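Local coordinates for uncharacterized protein (PDB 4MXN) that is of unproven activity but is probably a family 28 glycosyl hydrolase that cleaves glycosidic bonds in polysaccharides, at residues T210-N215 with T233-P238; D158-Q163 with N181-K186; D195-S200 with A217-E222. One frame throughout, in Å; residues are numbered along the deposited sequence.

Following the chain from its N terminus, contact 2 comes first: 158-163 pairs with 181-186 and closes a loop of one full coil before the other two open. Contact 3 then starts at 195-200, but 210-215 of contact 1 passes before 217-222 closes it, and contact 1 closes last at 233-238; these two loops cross. Contacts 1 and 2 touch: Thr-210 bonds through its backbone to Val-184 and Lys-186, so one run of parallel strands continues through both. Contact 3 lies in another run, 174-177, 199-202 and 221-223, and meets contact 1 where Phe-214 packs on Ala-198, Ile-199 and Pro-220. Contacts 2 and 3 do not touch.

Contact 1 (T210-N215 with T233-P238); sequences TDCYFN and TNCITP
Asn-234 gives its ND2 to OD1 of Asp-211 at 2.8 Å, nearly within the plane of its own amide and onto the lone pair of OD1 that faces away from OD2. The carboxylate and amide planes are turned 76° apart. With CG anti to the backbone N (chi1 -173°), the amide of Asn-234 is swung out to meet the carboxylate. Both residues have left-handed backbones and mark the same corner in two successive coils of a right-handed parallel beta-helix, the fold of glycosyl hydrolase family 28. Just before this corner, a water joins OG1 of Thr-210 (2.6 Å) to OG1 of Thr-233, whose side chains lie alongside each other.

Beyond it the backbones stay in register: Ile-236 N bonds to Cys-212 O at 3.1 Å, and Phe-214 N to Ile-236 O at 3.0 Å. Cys-212 CB rests on Cys-235 SG at 3.9 Å; the two thiols form no disulfide. Phe-214 turns its edge to the carbonyl of Ile-236, and its buried ring also packs on Pro-220 and Ala-198. Tyr-213 receives CD1 of Ile-236 in plane at its ring edge, 4.0 Å from its own CD1. Farther out its OH lies 3.4 Å from CA of Pro-238, whose ring crosses the tyrosine at about a right angle.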
ATOM      1  N   THR A 210      14.272  -7.255   3.178  1.00 20.78           N
ATOM      2  CA  THR A 210      14.685  -8.578   3.659  1.00 20.84           C
ATOM      3  C   THR A 210      13.528  -9.576   3.694  1.00 24.17           C
ATOM      4  O   THR A 210      12.429  -9.238   4.138  1.00 22.76           O
ATOM      5  CB  THR A 210      15.289  -8.413   5.068  1.00 27.34           C
ATOM      6  OG1 THR A 210      16.213  -7.330   5.040  1.00 29.43           O
ATOM      7  CG2 THR A 210      16.004  -9.676   5.582  1.00 28.10           C
ATOM      8  N   ASP A 211      13.794 -10.817   3.241  1.00 20.42           N
ATOM      9  CA  ASP A 211      12.849 -11.951   3.264  1.00 20.69           C
ATOM     10  C   ASP A 211      11.536 -11.625   2.551  1.00 25.42           C
ATOM     11  O   ASP A 211      10.448 -11.985   3.017  1.00 25.26           O
ATOM     12  CB  ASP A 211      12.566 -12.407   4.716  1.00 21.83           C
ATOM     13  CG  ASP A 211      13.804 -12.880   5.440  1.00 27.03           C
ATOM     14  OD1 ASP A 211      14.621 -13.574   4.817  1.00 26.03           O
ATOM     15  OD2 ASP A 211      13.983 -12.500   6.604  1.00 29.15           O
ATOM     16  N   CYS A 212      11.635 -10.956   1.415  1.00 23.24           N
ATOM     17  CA  CYS A 212      10.432 -10.634   0.658  1.00 22.26           C
ATOM     18  C   CYS A 212      10.218 -11.644  -0.450  1.00 26.30           C
ATOM     19  O   CYS A 212      11.183 -12.118  -1.056  1.00 25.03           O
ATOM     20  CB  CYS A 212      10.498  -9.201   0.143  1.00 21.50           C
ATOM     21  SG  CYS A 212      10.442  -7.982   1.476  1.00 24.68           S
ATOM     22  N   TYR A 213       8.947 -12.030  -0.659  1.00 23.04           N
ATOM     23  CA  TYR A 213       8.580 -13.015  -1.683  1.00 23.43           C
ATOM     24  C   TYR A 213       7.706 -12.357  -2.748  1.00 25.67           C
ATOM     25  O   TYR A 213       6.767 -11.629  -2.405  1.00 23.94           O
ATOM     26  CB  TYR A 213       7.850 -14.230  -1.053  1.00 25.52           C
ATOM     27  CG  TYR A 213       7.573 -15.352  -2.032  1.00 28.55           C
ATOM     28  CD1 TYR A 213       8.586 -16.212  -2.442  1.00 31.27           C
ATOM     29  CD2 TYR A 213       6.291 -15.563  -2.541  1.00 29.72           C
ATOM     30  CE1 TYR A 213       8.340 -17.238  -3.353  1.00 33.65           C
ATOM     31  CE2 TYR A 213       6.030 -16.594  -3.446  1.00 31.95           C
ATOM     32  CZ  TYR A 213       7.060 -17.421  -3.860  1.00 39.64           C
ATOM     33  OH  TYR A 213       6.785 -18.419  -4.761  1.00 41.77           O
ATOM     34  N   PHE A 214       8.030 -12.595  -4.032  1.00 21.27           N
ATOM     35  CA  PHE A 214       7.260 -12.086  -5.181  1.00 21.10           C
ATOM     36  C   PHE A 214       6.736 -13.321  -5.914  1.00 28.15           C
ATOM     37  O   PHE A 214       7.547 -14.106  -6.389  1.00 27.89           O
ATOM     38  CB  PHE A 214       8.128 -11.177  -6.060  1.00 21.98           C
ATOM     39  CG  PHE A 214       8.763 -10.053  -5.282  1.00 22.95           C
ATOM     40  CD1 PHE A 214       8.071  -8.865  -5.051  1.00 24.40           C
ATOM     41  CD2 PHE A 214      10.035 -10.197  -4.730  1.00 23.10           C
ATOM     42  CE1 PHE A 214       8.653  -7.836  -4.313  1.00 23.24           C
ATOM     43  CE2 PHE A 214      10.619  -9.163  -4.008  1.00 24.98           C
ATOM     44  CZ  PHE A 214       9.924  -7.994  -3.798  1.00 23.07           C
ATOM     45  N   ASN A 215       5.405 -13.562  -5.914  1.00 27.53           N
ATOM     46  CA  ASN A 215       4.873 -14.806  -6.483  1.00 30.03           C
ATOM     47  C   ASN A 215       4.843 -14.848  -8.054  1.00 40.08           C
ATOM     48  O   ASN A 215       4.423 -15.862  -8.632  1.00 40.87           O
ATOM     49  CB  ASN A 215       3.471 -15.086  -5.913  1.00 30.22           C
ATOM     50  CG  ASN A 215       2.353 -14.417  -6.664  1.00 51.90           C
ATOM     51  OD1 ASN A 215       2.554 -13.392  -7.355  1.00 36.80           O
ATOM     52  ND2 ASN A 215       1.152 -14.989  -6.552  1.00 37.23           N
ATOM     53  N   THR A 233      18.178  -8.571   0.882  1.00 27.88           N
ATOM     54  CA  THR A 233      18.632  -9.829   1.492  1.00 27.10           C
ATOM     55  C   THR A 233      17.523 -10.846   1.366  1.00 29.95           C
ATOM     56  O   THR A 233      16.431 -10.607   1.878  1.00 28.79           O
ATOM     57  CB  THR A 233      19.024  -9.620   2.967  1.00 31.41           C
ATOM     58  OG1 THR A 233      19.982  -8.575   3.064  1.00 30.22           O
ATOM     59  CG2 THR A 233      19.534 -10.898   3.642  1.00 32.50           C
ATOM     60  N   ASN A 234      17.809 -11.988   0.718  1.00 25.64           N
ATOM     61  CA  ASN A 234      16.858 -13.088   0.534  1.00 25.27           C
ATOM     62  C   ASN A 234      15.473 -12.582  -0.004  1.00 28.70           C
ATOM     63  O   ASN A 234      14.416 -12.898   0.555  1.00 28.36           O
ATOM     64  CB  ASN A 234      16.710 -13.898   1.860  1.00 23.37           C
ATOM     65  CG  ASN A 234      15.879 -15.152   1.727  1.00 38.92           C
ATOM     66  OD1 ASN A 234      15.926 -15.860   0.708  1.00 35.17           O
ATOM     67  ND2 ASN A 234      15.019 -15.393   2.709  1.00 27.42           N
ATOM     68  N   CYS A 235      15.503 -11.769  -1.074  1.00 24.70           N
ATOM     69  CA  CYS A 235      14.292 -11.305  -1.762  1.00 24.81           C
ATOM     70  C   CYS A 235      14.234 -12.085  -3.052  1.00 30.26           C
ATOM     71  O   CYS A 235      15.169 -11.996  -3.849  1.00 29.86           O
ATOM     72  CB  CYS A 235      14.319  -9.797  -1.983  1.00 25.16           C
ATOM     73  SG  CYS A 235      14.285  -8.835  -0.456  1.00 29.05           S
ATOM     74  N   ILE A 236      13.238 -12.979  -3.191  1.00 27.11           N
ATOM     75  CA  ILE A 236      13.209 -13.925  -4.309  1.00 27.51           C
ATOM     76  C   ILE A 236      11.868 -14.016  -5.062  1.00 29.03           C
ATOM     77  O   ILE A 236      10.821 -13.667  -4.529  1.00 25.48           O
ATOM     78  CB  ILE A 236      13.597 -15.355  -3.790  1.00 32.52           C
ATOM     79  CG1 ILE A 236      12.608 -15.862  -2.690  1.00 34.36           C
ATOM     80  CG2 ILE A 236      15.063 -15.416  -3.300  1.00 34.63           C
ATOM     81  CD1 ILE A 236      12.389 -17.393  -2.632  1.00 42.51           C
ATOM     82  N   THR A 237      11.933 -14.565  -6.297  1.00 26.74           N
ATOM     83  CA  THR A 237      10.793 -14.906  -7.154  1.00 26.65           C
ATOM     84  C   THR A 237      10.538 -16.443  -6.972  1.00 32.92           C
ATOM     85  O   THR A 237      11.386 -17.090  -6.344  1.00 32.50           O
ATOM     86  CB  THR A 237      11.035 -14.454  -8.613  1.00 31.03           C
ATOM     87  OG1 THR A 237      12.360 -14.783  -9.018  1.00 28.28           O
ATOM     88  CG2 THR A 237      10.770 -12.968  -8.816  1.00 30.00           C
ATOM     89  N   PRO A 238       9.413 -17.053  -7.471  1.00 31.77           N
ATOM     90  CA  PRO A 238       9.149 -18.488  -7.220  1.00 32.71           C
ATOM     91  C   PRO A 238      10.277 -19.476  -7.566  1.00 39.05           C
ATOM     92  O   PRO A 238      10.353 -20.533  -6.934  1.00 39.66           O
ATOM     93  CB  PRO A 238       7.928 -18.764  -8.104  1.00 34.63           C
ATOM     94  CG  PRO A 238       7.210 -17.519  -8.117  1.00 37.90           C
ATOM     95  CD  PRO A 238       8.278 -16.459  -8.203  1.00 33.06           C
TER
HETATM   96  O   HOH W   1      18.396  -6.555   3.769  1.00 34.76           O

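Contact 2 (D158-Q163 with N181-K186)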
ATOM      1  N   ASP A 158      11.952   7.170   7.948  1.00 23.56           N
ATOM      2  CA  ASP A 158      11.755   6.117   8.963  1.00 24.73           C
ATOM      3  C   ASP A 158      10.416   5.397   8.692  1.00 29.65           C
ATOM      4  O   ASP A 158       9.405   5.634   9.360  1.00 30.15           O
ATOM      5  CB  ASP A 158      11.856   6.678  10.410  1.00 28.35           C
ATOM      6  CG  ASP A 158      13.122   7.484  10.693  1.00 40.98           C
ATOM      7  OD1 ASP A 158      14.190   7.130  10.146  1.00 44.07           O
ATOM      8  OD2 ASP A 158      13.045   8.465  11.462  1.00 45.31           O
ATOM      9  N   VAL A 159      10.414   4.569   7.643  1.00 25.65           N
ATOM     10  CA  VAL A 159       9.240   3.822   7.182  1.00 24.39           C
ATOM     11  C   VAL A 159       9.461   2.335   7.458  1.00 28.61           C
ATOM     12  O   VAL A 159      10.460   1.776   7.008  1.00 29.02           O
ATOM     13  CB  VAL A 159       8.990   4.091   5.676  1.00 27.18           C
ATOM     14  CG1 VAL A 159       7.825   3.251   5.143  1.00 25.62           C
ATOM     15  CG2 VAL A 159       8.768   5.577   5.407  1.00 27.57           C
ATOM     16  N   LYS A 160       8.512   1.692   8.155  1.00 22.82           N
ATOM     17  CA  LYS A 160       8.636   0.284   8.491  1.00 20.29           C
ATOM     18  C   LYS A 160       7.458  -0.507   7.912  1.00 21.34           C
ATOM     19  O   LYS A 160       6.334  -0.402   8.386  1.00 20.17           O
ATOM     20  CB  LYS A 160       8.738   0.108  10.015  1.00 23.40           C
ATOM     21  CG  LYS A 160       9.005  -1.328  10.471  1.00 29.20           C
ATOM     22  CD  LYS A 160       8.966  -1.421  11.988  1.00 36.48           C
ATOM     23  CE  LYS A 160       8.872  -2.848  12.449  1.00 36.43           C
ATOM     24  NZ  LYS A 160       8.840  -2.948  13.933  1.00 31.25           N
ATOM     25  N   ILE A 161       7.736  -1.304   6.881  1.00 17.77           N
ATOM     26  CA  ILE A 161       6.732  -2.159   6.236  1.00 17.41           C
ATOM     27  C   ILE A 161       7.105  -3.590   6.556  1.00 22.94           C
ATOM     28  O   ILE A 161       8.251  -3.970   6.330  1.00 22.89           O
ATOM     29  CB  ILE A 161       6.617  -1.924   4.690  1.00 20.15           C
ATOM     30  CG1 ILE A 161       6.500  -0.424   4.294  1.00 21.11           C
ATOM     31  CG2 ILE A 161       5.486  -2.792   4.051  1.00 20.21           C
ATOM     32  CD1 ILE A 161       5.254   0.353   4.769  1.00 25.25           C
ATOM     33  N   GLU A 162       6.165  -4.388   7.084  1.00 22.53           N
ATOM     34  CA  GLU A 162       6.466  -5.792   7.380  1.00 22.01           C
ATOM     35  C   GLU A 162       5.242  -6.702   7.331  1.00 23.20           C
ATOM     36  O   GLU A 162       4.108  -6.239   7.487  1.00 21.32           O
ATOM     37  CB  GLU A 162       7.146  -5.929   8.766  1.00 23.81           C
ATOM     38  CG  GLU A 162       6.307  -5.488   9.963  1.00 25.76           C
ATOM     39  CD  GLU A 162       6.884  -5.825  11.327  1.00 41.28           C
ATOM     40  OE1 GLU A 162       8.011  -6.371  11.401  1.00 37.52           O
ATOM     41  OE2 GLU A 162       6.198  -5.535  12.331  1.00 29.66           O
ATOM     42  N   GLN A 163       5.498  -8.009   7.110  1.00 18.88           N
ATOM     43  CA  GLN A 163       4.616  -9.185   7.223  1.00 19.33           C
ATOM     44  C   GLN A 163       3.409  -9.235   6.298  1.00 23.70           C
ATOM     45  O   GLN A 163       2.903 -10.334   6.049  1.00 22.08           O
ATOM     46  CB  GLN A 163       4.060  -9.301   8.662  1.00 21.24           C
ATOM     47  CG  GLN A 163       5.092  -9.295   9.788  1.00 24.06           C
ATOM     48  CD  GLN A 163       4.380  -9.151  11.109  1.00 36.32           C
ATOM     49  OE1 GLN A 163       3.797  -8.096  11.424  1.00 29.35           O
ATOM     50  NE2 GLN A 163       4.385 -10.218  11.899  1.00 22.67           N
ATOM     51  N   ASN A 181      15.480   5.947   5.008  1.00 22.10           N
ATOM     52  CA  ASN A 181      15.417   4.908   6.043  1.00 22.43           C
ATOM     53  C   ASN A 181      14.118   4.103   5.958  1.00 24.63           C
ATOM     54  O   ASN A 181      13.246   4.200   6.828  1.00 24.22           O
ATOM     55  CB  ASN A 181      15.627   5.501   7.461  1.00 24.91           C
ATOM     56  CG  ASN A 181      15.763   4.454   8.551  1.00 45.49           C
ATOM     57  OD1 ASN A 181      16.080   3.296   8.298  1.00 37.00           O
ATOM     58  ND2 ASN A 181      15.490   4.828   9.789  1.00 43.00           N
ATOM     59  N   VAL A 182      13.983   3.348   4.875  1.00 19.59           N
ATOM     60  CA  VAL A 182      12.829   2.479   4.636  1.00 19.24           C
ATOM     61  C   VAL A 182      13.262   1.040   4.887  1.00 24.57           C
ATOM     62  O   VAL A 182      14.353   0.652   4.463  1.00 23.04           O
ATOM     63  CB  VAL A 182      12.258   2.653   3.196  1.00 22.63           C
ATOM     64  CG1 VAL A 182      11.104   1.677   2.916  1.00 21.49           C
ATOM     65  CG2 VAL A 182      11.824   4.091   2.944  1.00 22.47           C
ATOM     66  N   THR A 183      12.419   0.256   5.589  1.00 22.04           N
ATOM     67  CA  THR A 183      12.652  -1.179   5.787  1.00 20.95           C
ATOM     68  C   THR A 183      11.402  -1.902   5.322  1.00 23.00           C
ATOM     69  O   THR A 183      10.299  -1.456   5.613  1.00 20.78           O
ATOM     70  CB  THR A 183      13.039  -1.546   7.236  1.00 27.87           C
ATOM     71  OG1 THR A 183      11.967  -1.238   8.119  1.00 25.24           O
ATOM     72  CG2 THR A 183      14.371  -0.901   7.704  1.00 27.64           C
ATOM     73  N   VAL A 184      11.572  -2.977   4.542  1.00 21.98           N
ATOM     74  CA  VAL A 184      10.474  -3.831   4.030  1.00 20.70           C
ATOM     75  C   VAL A 184      10.864  -5.259   4.385  1.00 24.58           C
ATOM     76  O   VAL A 184      11.813  -5.793   3.811  1.00 25.76           O
ATOM     77  CB  VAL A 184      10.198  -3.633   2.511  1.00 23.46           C
ATOM     78  CG1 VAL A 184       8.956  -4.398   2.081  1.00 21.90           C
ATOM     79  CG2 VAL A 184      10.065  -2.152   2.149  1.00 23.30           C
ATOM     80  N   ASP A 185      10.190  -5.849   5.375  1.00 20.82           N
ATOM     81  CA  ASP A 185      10.560  -7.157   5.908  1.00 20.45           C
ATOM     82  C   ASP A 185       9.443  -8.192   5.855  1.00 22.65           C
ATOM     83  O   ASP A 185       8.350  -7.909   6.319  1.00 22.69           O
ATOM     84  CB  ASP A 185      11.004  -6.996   7.378  1.00 22.60           C
ATOM     85  CG  ASP A 185      12.391  -6.424   7.552  1.00 33.31           C
ATOM     86  OD1 ASP A 185      12.523  -5.191   7.564  1.00 30.51           O
ATOM     87  OD2 ASP A 185      13.347  -7.219   7.680  1.00 44.29           O
ATOM     88  N   LYS A 186       9.728  -9.411   5.349  1.00 20.27           N
ATOM     89  CA  LYS A 186       8.775 -10.552   5.315  1.00 19.51           C
ATOM     90  C   LYS A 186       7.442 -10.199   4.576  1.00 22.22           C
ATOM     91  O   LYS A 186       6.371 -10.702   4.926  1.00 22.81           O
ATOM     92  CB  LYS A 186       8.487 -11.063   6.757  1.00 19.85           C
ATOM     93  CG  LYS A 186       9.754 -11.410   7.554  1.00 25.88           C
ATOM     94  CD  LYS A 186       9.492 -11.471   9.063  1.00 33.13           C
ATOM     95  CE  LYS A 186      10.774 -11.549   9.859  1.00 38.66           C
ATOM     96  NZ  LYS A 186      11.377 -10.208  10.066  1.00 38.48           N
TER
HETATM   97  O   HOH W   2      12.758   1.913   8.712  1.00 37.20           O
HETATM   98  O   HOH W   3      10.405  -3.600   8.078  1.00 23.03           O
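Val-159 and Val-182 lie side by side on the buried face, pointing the same way, with CB of Val-159 3.9 Å from CG2 of Val-182. Two residues on, Ile-161 and Val-184 repeat the pairing a little less closely. Tyr-176 covers three of these side chains, Ile-161, Val-182 and Val-184, while Ile-151 and Met-153 also pack on Ile-161, so this side is buried and largely apolar.

The other face is wet. Thr-183 holds OG1 in the crowded position between its backbone N and carbonyl carbon (chi1 64°), which turns the hydroxyl toward the preceding coil. There OG1 donates to a water at 2.8 Å; this water in turn donates to Ile-161 O and, at 2.7 Å, to Asp-185 OD1, so three protein atoms grip it. A second water donates to Val-159 O and Asn-181 O, and weakly to the same Thr-183 OG1. The aliphatic part of Lys-160 crosses near this hydroxyl, CG lying 3.8 Å from OG1, and its extended chain carries on outward. At the exposed starting corner, Asn-181 ND2 reaches OD1 of Asp-158 at 2.7 Å on its anti side, 30° out of the carboxylate plane.

Between the two faces the backbones exchange bonds evenly, among them the nearly straight Ile-161 N to Thr-183 O at 2.9 Å, and the strand axes diverge by only 7°. Equivalent residues of neighbouring coils stacked in parallel register, aliphatic inside and polar outside, typify the right-handed parallel beta-helix.

Contact 3 (D195-S200 with A217-E222); sequences DRKAIS and AGNPLE
Lys-197 sets CG anti to its carbonyl carbon (chi1 -63°) and bends again at chi2 (-81°), so that its otherwise extended chain lies across the backbone of Asn-219 to Glu-222. CG rests on CB of Glu-222 at 3.8 Å, the two side chains crossing at about a right angle. The ammonium group ends beside two carbonyls: NZ donates to Asn-219 O at 2.8 Å, approaching from above the carbonyl plane (39° out of it), and weakly to Leu-221 O at 3.4 Å. With an alanine here, both carbonyls would probably be left without their charged donor and CB of Glu-222 without the methylene chain lying against it.

Beneath the lysine, Pro-220 O is gripped twice. Ala-198 N meets it in the carbonyl plane, on a lone pair, at 2.8 Å, and Ile-199 N comes in tilted at 3.0 Å. Asn-219 shapes the approach to this point by an Asx turn, OD1 accepting from Leu-221 N. From there regular pairing takes over, with Glu-222 N bonding almost straight to Ile-199 O at 2.7 Å.

The apolar side is built from CB of Ala-198 against CB of Pro-220 (3.8 Å) and CG2 of Ile-199 against CD1 of Leu-221 (3.9 Å). Phe-214 covers this side, joining this wall to the one that holds strand 213-214. Opposite Ile-199 and Leu-221, Ser-200 and Glu-222 point to the other face, where a water bonds to OG of Ser-200. Strands 199-202 and 221-223 thus stack as successive rungs in one parallel wall of the right-handed beta-helix, with 221-223 as its last strand within the chain.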
ATOM      1  N   ASP A 195      -0.117  -7.892 -14.184  1.00 23.53           N
ATOM      2  CA  ASP A 195       1.095  -8.256 -14.934  1.00 24.52           C
ATOM      3  C   ASP A 195       2.149  -7.150 -14.757  1.00 27.59           C
ATOM      4  O   ASP A 195       3.179  -7.152 -15.441  1.00 28.60           O
ATOM      5  CB  ASP A 195       0.772  -8.498 -16.433  1.00 27.26           C
ATOM      6  CG  ASP A 195       0.271  -7.305 -17.240  1.00 36.23           C
ATOM      7  OD1 ASP A 195       0.047  -6.223 -16.645  1.00 34.53           O
ATOM      8  OD2 ASP A 195       0.153  -7.437 -18.475  1.00 47.95           O
ATOM      9  N   ARG A 196       1.859  -6.189 -13.855  1.00 21.41           N
ATOM     10  CA  ARG A 196       2.687  -5.021 -13.579  1.00 22.25           C
ATOM     11  C   ARG A 196       3.790  -5.321 -12.559  1.00 24.81           C
ATOM     12  O   ARG A 196       3.777  -6.370 -11.910  1.00 22.25           O
ATOM     13  CB  ARG A 196       1.797  -3.855 -13.094  1.00 20.48           C
ATOM     14  CG  ARG A 196       0.862  -3.352 -14.212  1.00 27.84           C
ATOM     15  CD  ARG A 196      -0.298  -2.500 -13.704  1.00 22.50           C
ATOM     16  NE  ARG A 196      -1.225  -3.249 -12.832  1.00 23.07           N
ATOM     17  CZ  ARG A 196      -2.254  -3.972 -13.266  1.00 36.55           C
ATOM     18  NH1 ARG A 196      -2.492  -4.086 -14.567  1.00 28.29           N
ATOM     19  NH2 ARG A 196      -3.048  -4.595 -12.400  1.00 18.73           N
ATOM     20  N   LYS A 197       4.739  -4.365 -12.416  1.00 22.36           N
ATOM     21  CA  LYS A 197       5.840  -4.443 -11.454  1.00 21.18           C
ATOM     22  C   LYS A 197       5.290  -4.477 -10.042  1.00 23.44           C
ATOM     23  O   LYS A 197       4.177  -4.003  -9.801  1.00 22.69           O
ATOM     24  CB  LYS A 197       6.830  -3.265 -11.630  1.00 22.96           C
ATOM     25  CG  LYS A 197       7.536  -3.255 -12.997  1.00 25.05           C
ATOM     26  CD  LYS A 197       8.712  -4.225 -13.020  1.00 26.92           C
ATOM     27  CE  LYS A 197       9.430  -4.290 -14.351  1.00 32.94           C
ATOM     28  NZ  LYS A 197      10.613  -5.170 -14.255  1.00 42.17           N
ATOM     29  N   ALA A 198       6.037  -5.092  -9.124  1.00 19.99           N
ATOM     30  CA  ALA A 198       5.650  -5.187  -7.724  1.00 18.79           C
ATOM     31  C   ALA A 198       6.149  -3.983  -6.954  1.00 26.15           C
ATOM     32  O   ALA A 198       5.493  -3.568  -6.000  1.00 25.32           O
ATOM     33  CB  ALA A 198       6.214  -6.458  -7.104  1.00 19.06           C
ATOM     34  N   ILE A 199       7.345  -3.457  -7.316  1.00 23.45           N
ATOM     35  CA  ILE A 199       7.965  -2.341  -6.578  1.00 23.62           C
ATOM     36  C   ILE A 199       8.605  -1.343  -7.514  1.00 26.04           C
ATOM     37  O   ILE A 199       9.392  -1.724  -8.378  1.00 25.40           O
ATOM     38  CB  ILE A 199       9.009  -2.861  -5.547  1.00 27.11           C
ATOM     39  CG1 ILE A 199       8.323  -3.702  -4.461  1.00 27.46           C
ATOM     40  CG2 ILE A 199       9.788  -1.690  -4.864  1.00 28.54           C
ATOM     41  CD1 ILE A 199       9.169  -4.574  -3.881  1.00 40.44           C
ATOM     42  N   SER A 200       8.314  -0.049  -7.269  1.00 21.96           N
ATOM     43  CA  SER A 200       8.880   1.097  -7.953  1.00 22.78           C
ATOM     44  C   SER A 200       9.683   1.903  -6.925  1.00 28.22           C
ATOM     45  O   SER A 200       9.127   2.280  -5.883  1.00 27.66           O
ATOM     46  CB  SER A 200       7.787   1.932  -8.612  1.00 26.57           C
ATOM     47  OG  SER A 200       8.350   3.044  -9.287  1.00 37.29           O
ATOM     48  N   ALA A 217       6.602 -14.284 -12.066  1.00 51.77           N
ATOM     49  CA  ALA A 217       7.803 -14.862 -12.681  1.00 53.45           C
ATOM     50  C   ALA A 217       8.890 -13.824 -13.065  1.00 58.13           C
ATOM     51  O   ALA A 217      10.055 -14.058 -12.744  1.00 58.54           O
ATOM     52  CB  ALA A 217       7.426 -15.693 -13.893  1.00 55.46           C
ATOM     53  N   GLY A 218       8.521 -12.722 -13.735  1.00 54.02           N
ATOM     54  CA  GLY A 218       9.476 -11.708 -14.201  1.00 53.56           C
ATOM     55  C   GLY A 218      10.201 -10.915 -13.128  1.00 54.13           C
ATOM     56  O   GLY A 218      10.122 -11.273 -11.956  1.00 55.53           O
ATOM     57  N   ASN A 219      10.932  -9.838 -13.512  1.00 45.83           N
ATOM     58  CA  ASN A 219      11.623  -8.946 -12.563  1.00 42.11           C
ATOM     59  C   ASN A 219      10.569  -8.060 -11.858  1.00 38.14           C
ATOM     60  O   ASN A 219       9.877  -7.278 -12.518  1.00 36.13           O
ATOM     61  CB  ASN A 219      12.708  -8.085 -13.247  1.00 42.06           C
ATOM     62  CG  ASN A 219      13.481  -7.129 -12.337  1.00 57.57           C
ATOM     63  OD1 ASN A 219      13.455  -7.205 -11.100  1.00 37.36           O
ATOM     64  ND2 ASN A 219      14.212  -6.204 -12.940  1.00 53.71           N
ATOM     65  N   PRO A 220      10.443  -8.187 -10.523  1.00 30.98           N
ATOM     66  CA  PRO A 220       9.408  -7.425  -9.797  1.00 28.42           C
ATOM     67  C   PRO A 220       9.715  -5.950  -9.589  1.00 29.36           C
ATOM     68  O   PRO A 220       8.823  -5.155  -9.288  1.00 26.42           O
ATOM     69  CB  PRO A 220       9.373  -8.111  -8.422  1.00 29.89           C
ATOM     70  CG  PRO A 220      10.185  -9.333  -8.540  1.00 35.23           C
ATOM     71  CD  PRO A 220      11.171  -9.090  -9.614  1.00 31.68           C
ATOM     72  N   LEU A 221      10.981  -5.598  -9.727  1.00 27.90           N
ATOM     73  CA  LEU A 221      11.488  -4.278  -9.410  1.00 27.67           C
ATOM     74  C   LEU A 221      11.656  -3.351 -10.604  1.00 30.33           C
ATOM     75  O   LEU A 221      12.270  -3.699 -11.614  1.00 30.84           O
ATOM     76  CB  LEU A 221      12.833  -4.478  -8.693  1.00 28.54           C
ATOM     77  CG  LEU A 221      13.617  -3.284  -8.139  1.00 34.09           C
ATOM     78  CD1 LEU A 221      12.787  -2.481  -7.190  1.00 34.31           C
ATOM     79  CD2 LEU A 221      14.856  -3.781  -7.399  1.00 38.32           C
ATOM     80  N   GLU A 222      11.140  -2.143 -10.438  1.00 24.96           N
ATOM     81  CA  GLU A 222      11.280  -1.016 -11.359  1.00 25.65           C
ATOM     82  C   GLU A 222      12.069   0.042 -10.600  1.00 31.41           C
ATOM     83  O   GLU A 222      11.656   0.451  -9.505  1.00 30.36           O
ATOM     84  CB  GLU A 222       9.901  -0.503 -11.803  1.00 26.36           C
ATOM     85  CG  GLU A 222       9.917   0.698 -12.726  1.00 38.85           C
ATOM     86  CD  GLU A 222       8.555   1.076 -13.281  1.00 70.69           C
ATOM     87  OE1 GLU A 222       7.628   1.334 -12.477  1.00 57.92           O
ATOM     88  OE2 GLU A 222       8.418   1.129 -14.526  1.00 75.62           O
TER
HETATM   89  O   HOH W   4      11.083   3.702 -10.500  1.00 34.43           O